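Local coordinates for cytokinesis protein 2 (Saccharomyces cerevisiae, PDB 4WPE) that mediates the cytoskeletal rearrangements required for cytokinesis, forming a ring that colocalizes with the medial actin ring, binds phospholipids and actin filaments, and is represented here by its F-BAR domain, at residues S10-F15 with L215-Q220; E130-D135 with K206-E211. One frame throughout, in Å; residues are numbered along the deposited sequence.

How the interactions relate
Both interactions lie within the F-BAR domain and share helix 170-259, where residues 206-211 of interaction 2 run along the same rod toward residues 215-220 of interaction 1. Their centres are about 15 Å apart, and no further touch joins the two sets of segments. Interaction 1 sets the N-terminal turn on the long helix, about 17 Å from the centre of the chain; interaction 2, about 26 Å from it, pairs that helix with helix 76-162. In sequence the second is nested inside the loop closed by the first. W212 lies between the two segments of helix 170-259 and is a neighbour of both contacts.

Interaction 1 of 2, residues S10-F15 with L215-Q220; sequences SYEACF and LSCELQ
Y11 and Q220 make the close part of this contact, where the N-terminal turn settles on helix 170-259. The amide end of Q220 reaches across to the turn, and its OE1 accepts a hydrogen bond from the backbone N of Y11 at 2.8 Å. The N-H points at the oxygen at 153°, yet the donor stands above the carbonyl plane, 37° out of it. Q220 manages this reach because CG is anti to its own backbone N (chi1 -179°) and the chain stays extended beyond. On the way its CG passes over one face of the Y11 ring, whose plane is turned well away from that of the amide. The ring also lies close to the helix backbone, with Y11 CD1 3.5 Å from Q220 CA, while the carbonyl oxygen of S216 sits at the ring edge; L219 adds an apolar touch through CB.

On the solvent side, E12 and C217 form a partly exposed rim with no hydrogen bond across it. Here the E12 carboxylate comes alongside C217, with CD 3.4 Å from SG. E12 CB rests by S216 OG; that hydroxyl is hydrogen-bonded to W212 O, back along its own helix.

Around this N-terminal piece of the F-BAR domain, Y11 packs on L26, H29 and I30 of helix 21-35. L219 also meets L125 of helix 76-162, and S272 and I268 of the second subunit pack on Y11 and Q220.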
loop_
_atom_site.group_PDB
_atom_site.type_symbol
_atom_site.label_atom_id
_atom_site.label_comp_id
_atom_site.label_asym_id
_atom_site.label_seq_id
_atom_site.Cartn_x
_atom_site.Cartn_y
_atom_site.Cartn_z
ATOM N N SER A 10 -27.575 -12.495 -32.337
ATOM C CA SER A 10 -27.786 -11.283 -31.535
ATOM C C SER A 10 -29.075 -11.360 -30.698
ATOM O O SER A 10 -29.763 -12.382 -30.688
ATOM C CB SER A 10 -27.825 -10.044 -32.430
ATOM O OG SER A 10 -28.885 -10.123 -33.365
ATOM N N TYR A 11 -29.398 -10.277 -29.993
ATOM C CA TYR A 11 -30.574 -10.257 -29.119
ATOM C C TYR A 11 -31.881 -10.173 -29.905
ATOM O O TYR A 11 -32.886 -10.768 -29.517
ATOM C CB TYR A 11 -30.511 -9.083 -28.134
ATOM C CG TYR A 11 -29.576 -9.263 -26.956
ATOM C CD1 TYR A 11 -29.690 -8.453 -25.831
ATOM C CD2 TYR A 11 -28.577 -10.227 -26.967
ATOM C CE1 TYR A 11 -28.837 -8.600 -24.749
ATOM C CE2 TYR A 11 -27.720 -10.381 -25.890
ATOM C CZ TYR A 11 -27.855 -9.565 -24.785
ATOM O OH TYR A 11 -27.007 -9.713 -23.713
ATOM N N GLU A 12 -31.871 -9.417 -30.998
ATOM C CA GLU A 12 -33.081 -9.210 -31.782
ATOM C C GLU A 12 -33.305 -10.343 -32.770
ATOM O O GLU A 12 -34.360 -10.438 -33.395
ATOM C CB GLU A 12 -33.016 -7.882 -32.534
ATOM C CG GLU A 12 -31.980 -7.854 -33.638
ATOM C CD GLU A 12 -32.292 -6.810 -34.690
ATOM O OE1 GLU A 12 -31.342 -6.276 -35.299
ATOM O OE2 GLU A 12 -33.491 -6.528 -34.907
ATOM N N ALA A 13 -32.302 -11.200 -32.908
ATOM C CA ALA A 13 -32.357 -12.270 -33.890
ATOM C C ALA A 13 -32.810 -13.594 -33.280
ATOM O O ALA A 13 -33.559 -14.343 -33.901
ATOM C CB ALA A 13 -30.997 -12.438 -34.555
ATOM N N CYS A 14 -32.376 -13.864 -32.053
ATOM C CA CYS A 14 -32.442 -15.217 -31.511
ATOM C C CYS A 14 -33.419 -15.436 -30.356
ATOM O O CYS A 14 -33.440 -16.516 -29.767
ATOM C CB CYS A 14 -31.049 -15.639 -31.050
ATOM S SG CYS A 14 -29.810 -15.584 -32.356
ATOM N N PHE A 15 -34.231 -14.438 -30.028
ATOM C CA PHE A 15 -35.107 -14.578 -28.869
ATOM C C PHE A 15 -36.583 -14.416 -29.207
ATOM O O PHE A 15 -37.296 -13.636 -28.577
ATOM C CB PHE A 15 -34.692 -13.586 -27.784
ATOM C CG PHE A 15 -33.330 -13.860 -27.221
ATOM C CD1 PHE A 15 -33.177 -14.669 -26.108
ATOM C CD2 PHE A 15 -32.199 -13.333 -27.821
ATOM C CE1 PHE A 15 -31.925 -14.934 -25.594
ATOM C CE2 PHE A 15 -30.943 -13.594 -27.310
ATOM C CZ PHE A 15 -30.807 -14.396 -26.195
ATOM N N LEU A 215 -37.189 -3.177 -29.362
ATOM C CA LEU A 215 -36.883 -3.104 -27.937
ATOM C C LEU A 215 -35.816 -4.115 -27.525
ATOM O O LEU A 215 -35.104 -3.909 -26.543
ATOM C CB LEU A 215 -38.157 -3.293 -27.107
ATOM C CG LEU A 215 -38.980 -2.020 -26.862
ATOM C CD1 LEU A 215 -39.429 -1.355 -28.157
ATOM C CD2 LEU A 215 -40.178 -2.307 -25.974
ATOM N N SER A 216 -35.697 -5.202 -28.280
ATOM C CA SER A 216 -34.626 -6.161 -28.045
ATOM C C SER A 216 -33.298 -5.550 -28.462
ATOM O O SER A 216 -32.249 -5.893 -27.921
ATOM C CB SER A 216 -34.873 -7.459 -28.808
ATOM O OG SER A 216 -34.978 -7.206 -30.195
ATOM N N CYS A 217 -33.348 -4.644 -29.432
ATOM C CA CYS A 217 -32.156 -3.917 -29.846
ATOM C C CYS A 217 -31.764 -2.909 -28.775
ATOM O O CYS A 217 -30.578 -2.735 -28.486
ATOM C CB CYS A 217 -32.374 -3.217 -31.188
ATOM S SG CYS A 217 -31.736 -4.133 -32.610
ATOM N N GLU A 218 -32.762 -2.255 -28.185
ATOM C CA GLU A 218 -32.529 -1.348 -27.064
ATOM C C GLU A 218 -31.839 -2.090 -25.920
ATOM O O GLU A 218 -30.922 -1.562 -25.292
ATOM C CB GLU A 218 -33.841 -0.726 -26.574
ATOM C CG GLU A 218 -34.378 0.410 -27.439
ATOM C CD GLU A 218 -35.238 1.384 -26.650
ATOM O OE1 GLU A 218 -34.767 1.877 -25.603
ATOM O OE2 GLU A 218 -36.383 1.652 -27.072
ATOM N N LEU A 219 -32.278 -3.318 -25.662
ATOM C CA LEU A 219 -31.657 -4.156 -24.641
ATOM C C LEU A 219 -30.221 -4.503 -25.011
ATOM O O LEU A 219 -29.315 -4.411 -24.183
ATOM C CB LEU A 219 -32.461 -5.439 -24.429
ATOM C CG LEU A 219 -33.792 -5.299 -23.688
ATOM C CD1 LEU A 219 -34.527 -6.629 -23.655
ATOM C CD2 LEU A 219 -33.565 -4.776 -22.279
ATOM N N GLN A 220 -30.020 -4.903 -26.262
ATOM C CA GLN A 220 -28.694 -5.273 -26.742
ATOM C C GLN A 220 -27.748 -4.074 -26.709
ATOM O O GLN A 220 -26.539 -4.229 -26.565
ATOM C CB GLN A 220 -28.788 -5.851 -28.155
ATOM C CG GLN A 220 -27.463 -6.293 -28.737
ATOM C CD GLN A 220 -27.613 -6.914 -30.107
ATOM O OE1 GLN A 220 -28.551 -7.670 -30.357
ATOM N NE2 GLN A 220 -26.692 -6.589 -31.009
#

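Interaction 2 of 2, residues E130-D135 with K206-E211; sequences ERLRMD and KFWIHE
This is a side-by-side, apolar helix contact near the protein surface, where L132 of helix 76-162 packs between three residues of helix 170-259. The two short segments run nearly antiparallel, at 153°, and their axes come within 10.0 Å of each other. No hydrogen bond crosses; the contact rests on side-chain packing, and L132 carries most of it. Its CG lies anti to the carbonyl carbon (chi1 -73°), which carries the branch toward helix 170-259; with chi2 near 180°, the two methyls then go to different partners. CD2 meets the F207 ring at the edge, 3.8 Å from CE2, and CD1 lies 3.7 Å from CG of E211, with the two side chains crossing at about a right angle. Lower on the same side chain, CB touches the edge of the W208 indole, 4.0 Å from CE3.

Such pairing of long antiparallel helices is the build of the F-BAR domain, an elongated helical bundle that dimerises, and at this point on the two long helices a leucine is set against two aromatic rings and the stem of a glutamate. E211 CG lies over one face of the F207 ring, 3.5 Å above its plane, and also meets L132 CD1, so the three side chains touch one another. E211 is bent at chi2, and its CB and CG make the closest touches to the leucine.

R133 adds a longer contact: its CG comes 4.2 Å from W208 CZ3, and the two side chains lie alongside, pointing the same way. Farther out, R133 leads toward D20, V23 and N24, and W208 also touches D20 and V23. The W208 indole is further occupied by K136 through a cation-pi contact and by W212, whose ring lies nearly parallel to it.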
loop_
_atom_site.group_PDB
_atom_site.type_symbol
_atom_site.label_atom_id
_atom_site.label_comp_id
_atom_site.label_asym_id
_atom_site.label_seq_id
_atom_site.Cartn_x
_atom_site.Cartn_y
_atom_site.Cartn_z
ATOM N N GLU A 130 -43.876 -4.962 -20.281
ATOM C CA GLU A 130 -45.022 -5.525 -19.559
ATOM C C GLU A 130 -46.355 -4.993 -20.076
ATOM O O GLU A 130 -47.294 -5.759 -20.270
ATOM C CB GLU A 130 -44.903 -5.243 -18.056
ATOM N N ARG A 131 -46.430 -3.686 -20.307
ATOM C CA ARG A 131 -47.649 -3.074 -20.818
ATOM C C ARG A 131 -48.042 -3.647 -22.183
ATOM O O ARG A 131 -49.223 -3.902 -22.435
ATOM C CB ARG A 131 -47.485 -1.554 -20.912
ATOM N N LEU A 132 -47.060 -3.865 -23.054
ATOM C CA LEU A 132 -47.348 -4.343 -24.407
ATOM C C LEU A 132 -47.825 -5.802 -24.446
ATOM O O LEU A 132 -48.838 -6.094 -25.058
ATOM C CB LEU A 132 -46.124 -4.159 -25.321
ATOM C CG LEU A 132 -45.769 -2.732 -25.763
ATOM C CD1 LEU A 132 -44.627 -2.742 -26.768
ATOM C CD2 LEU A 132 -46.974 -2.024 -26.344
ATOM N N ARG A 133 -47.116 -6.714 -23.790
ATOM C CA ARG A 133 -47.498 -8.123 -23.837
ATOM C C ARG A 133 -48.758 -8.414 -23.002
ATOM O O ARG A 133 -49.393 -9.470 -23.185
ATOM C CB ARG A 133 -46.362 -9.041 -23.378
ATOM C CG ARG A 133 -45.272 -8.397 -22.541
ATOM C CD ARG A 133 -44.286 -9.440 -21.984
ATOM N NE ARG A 133 -44.943 -10.518 -21.244
ATOM C CZ ARG A 133 -44.324 -11.597 -20.773
ATOM N NH1 ARG A 133 -43.024 -11.758 -20.978
ATOM N NH2 ARG A 133 -45.004 -12.520 -20.104
HETATM N N MSE A 134 -49.136 -7.496 -22.111
HETATM C CA MSE A 134 -50.421 -7.608 -21.445
HETATM C C MSE A 134 -51.542 -7.312 -22.438
HETATM O O MSE A 134 -52.638 -7.871 -22.335
HETATM C CB MSE A 134 -50.482 -6.665 -20.255
HETATM C CG MSE A 134 -49.796 -7.190 -19.003
HETATM SE SE MSE A 134 -50.382 -8.987 -18.519
HETATM C CE MSE A 134 -48.824 -9.986 -19.127
ATOM N N ASP A 135 -51.255 -6.440 -23.403
ATOM C CA ASP A 135 -52.238 -6.093 -24.422
ATOM C C ASP A 135 -52.581 -7.313 -25.276
ATOM O O ASP A 135 -53.710 -7.447 -25.738
ATOM C CB ASP A 135 -51.726 -4.951 -25.300
ATOM C CG ASP A 135 -52.796 -4.395 -26.221
ATOM O OD1 ASP A 135 -53.579 -3.532 -25.769
ATOM O OD2 ASP A 135 -52.859 -4.820 -27.396
ATOM N N LYS A 206 -49.201 -8.263 -34.289
ATOM C CA LYS A 206 -48.326 -7.686 -35.301
ATOM C C LYS A 206 -47.543 -6.503 -34.744
ATOM O O LYS A 206 -46.394 -6.275 -35.121
ATOM C CB LYS A 206 -49.138 -7.255 -36.526
ATOM N N PHE A 207 -48.174 -5.756 -33.843
ATOM C CA PHE A 207 -47.542 -4.598 -33.227
ATOM C C PHE A 207 -46.432 -5.020 -32.272
ATOM O O PHE A 207 -45.402 -4.350 -32.171
ATOM C CB PHE A 207 -48.575 -3.750 -32.485
ATOM C CG PHE A 207 -48.018 -2.472 -31.919
ATOM C CD1 PHE A 207 -47.600 -1.450 -32.759
ATOM C CD2 PHE A 207 -47.919 -2.288 -30.549
ATOM C CE1 PHE A 207 -47.088 -0.271 -32.243
ATOM C CE2 PHE A 207 -47.410 -1.111 -30.027
ATOM C CZ PHE A 207 -46.994 -0.102 -30.875
ATOM N N TRP A 208 -46.646 -6.131 -31.573
ATOM C CA TRP A 208 -45.643 -6.653 -30.650
ATOM C C TRP A 208 -44.384 -7.071 -31.393
ATOM O O TRP A 208 -43.270 -6.776 -30.961
ATOM C CB TRP A 208 -46.191 -7.837 -29.859
ATOM C CG TRP A 208 -45.112 -8.651 -29.213
ATOM C CD1 TRP A 208 -44.647 -9.864 -29.623
ATOM C CD2 TRP A 208 -44.355 -8.304 -28.048
ATOM N NE1 TRP A 208 -43.653 -10.299 -28.784
ATOM C CE2 TRP A 208 -43.452 -9.358 -27.808
ATOM C CE3 TRP A 208 -44.353 -7.205 -27.183
ATOM C CZ2 TRP A 208 -42.558 -9.348 -26.742
ATOM C CZ3 TRP A 208 -43.463 -7.197 -26.123
ATOM C CH2 TRP A 208 -42.578 -8.262 -25.912
ATOM N N ILE A 209 -44.575 -7.764 -32.509
ATOM C CA ILE A 209 -43.467 -8.180 -33.358
ATOM C C ILE A 209 -42.698 -6.959 -33.848
ATOM O O ILE A 209 -41.467 -6.932 -33.818
ATOM C CB ILE A 209 -43.968 -9.009 -34.556
ATOM C CG1 ILE A 209 -44.419 -10.392 -34.076
ATOM C CG2 ILE A 209 -42.885 -9.146 -35.609
ATOM C CD1 ILE A 209 -44.957 -11.281 -35.171
ATOM N N HIS A 210 -43.437 -5.943 -34.279
ATOM C CA HIS A 210 -42.850 -4.681 -34.704
ATOM C C HIS A 210 -42.063 -4.036 -33.562
ATOM O O HIS A 210 -40.937 -3.576 -33.755
ATOM C CB HIS A 210 -43.943 -3.736 -35.210
ATOM C CG HIS A 210 -43.467 -2.342 -35.484
ATOM N ND1 HIS A 210 -42.935 -1.961 -36.696
ATOM C CD2 HIS A 210 -43.457 -1.235 -34.703
ATOM C CE1 HIS A 210 -42.608 -0.681 -36.648
ATOM N NE2 HIS A 210 -42.915 -0.218 -35.451
ATOM N N GLU A 211 -42.652 -4.022 -32.370
ATOM C CA GLU A 211 -42.021 -3.390 -31.215
ATOM C C GLU A 211 -40.848 -4.194 -30.672
ATOM O O GLU A 211 -39.779 -3.639 -30.419
ATOM C CB GLU A 211 -43.045 -3.163 -30.101
ATOM C CG GLU A 211 -44.015 -2.016 -30.356
ATOM C CD GLU A 211 -43.344 -0.651 -30.343
ATOM O OE1 GLU A 211 -43.483 0.071 -29.332
ATOM O OE2 GLU A 211 -42.691 -0.291 -31.347
#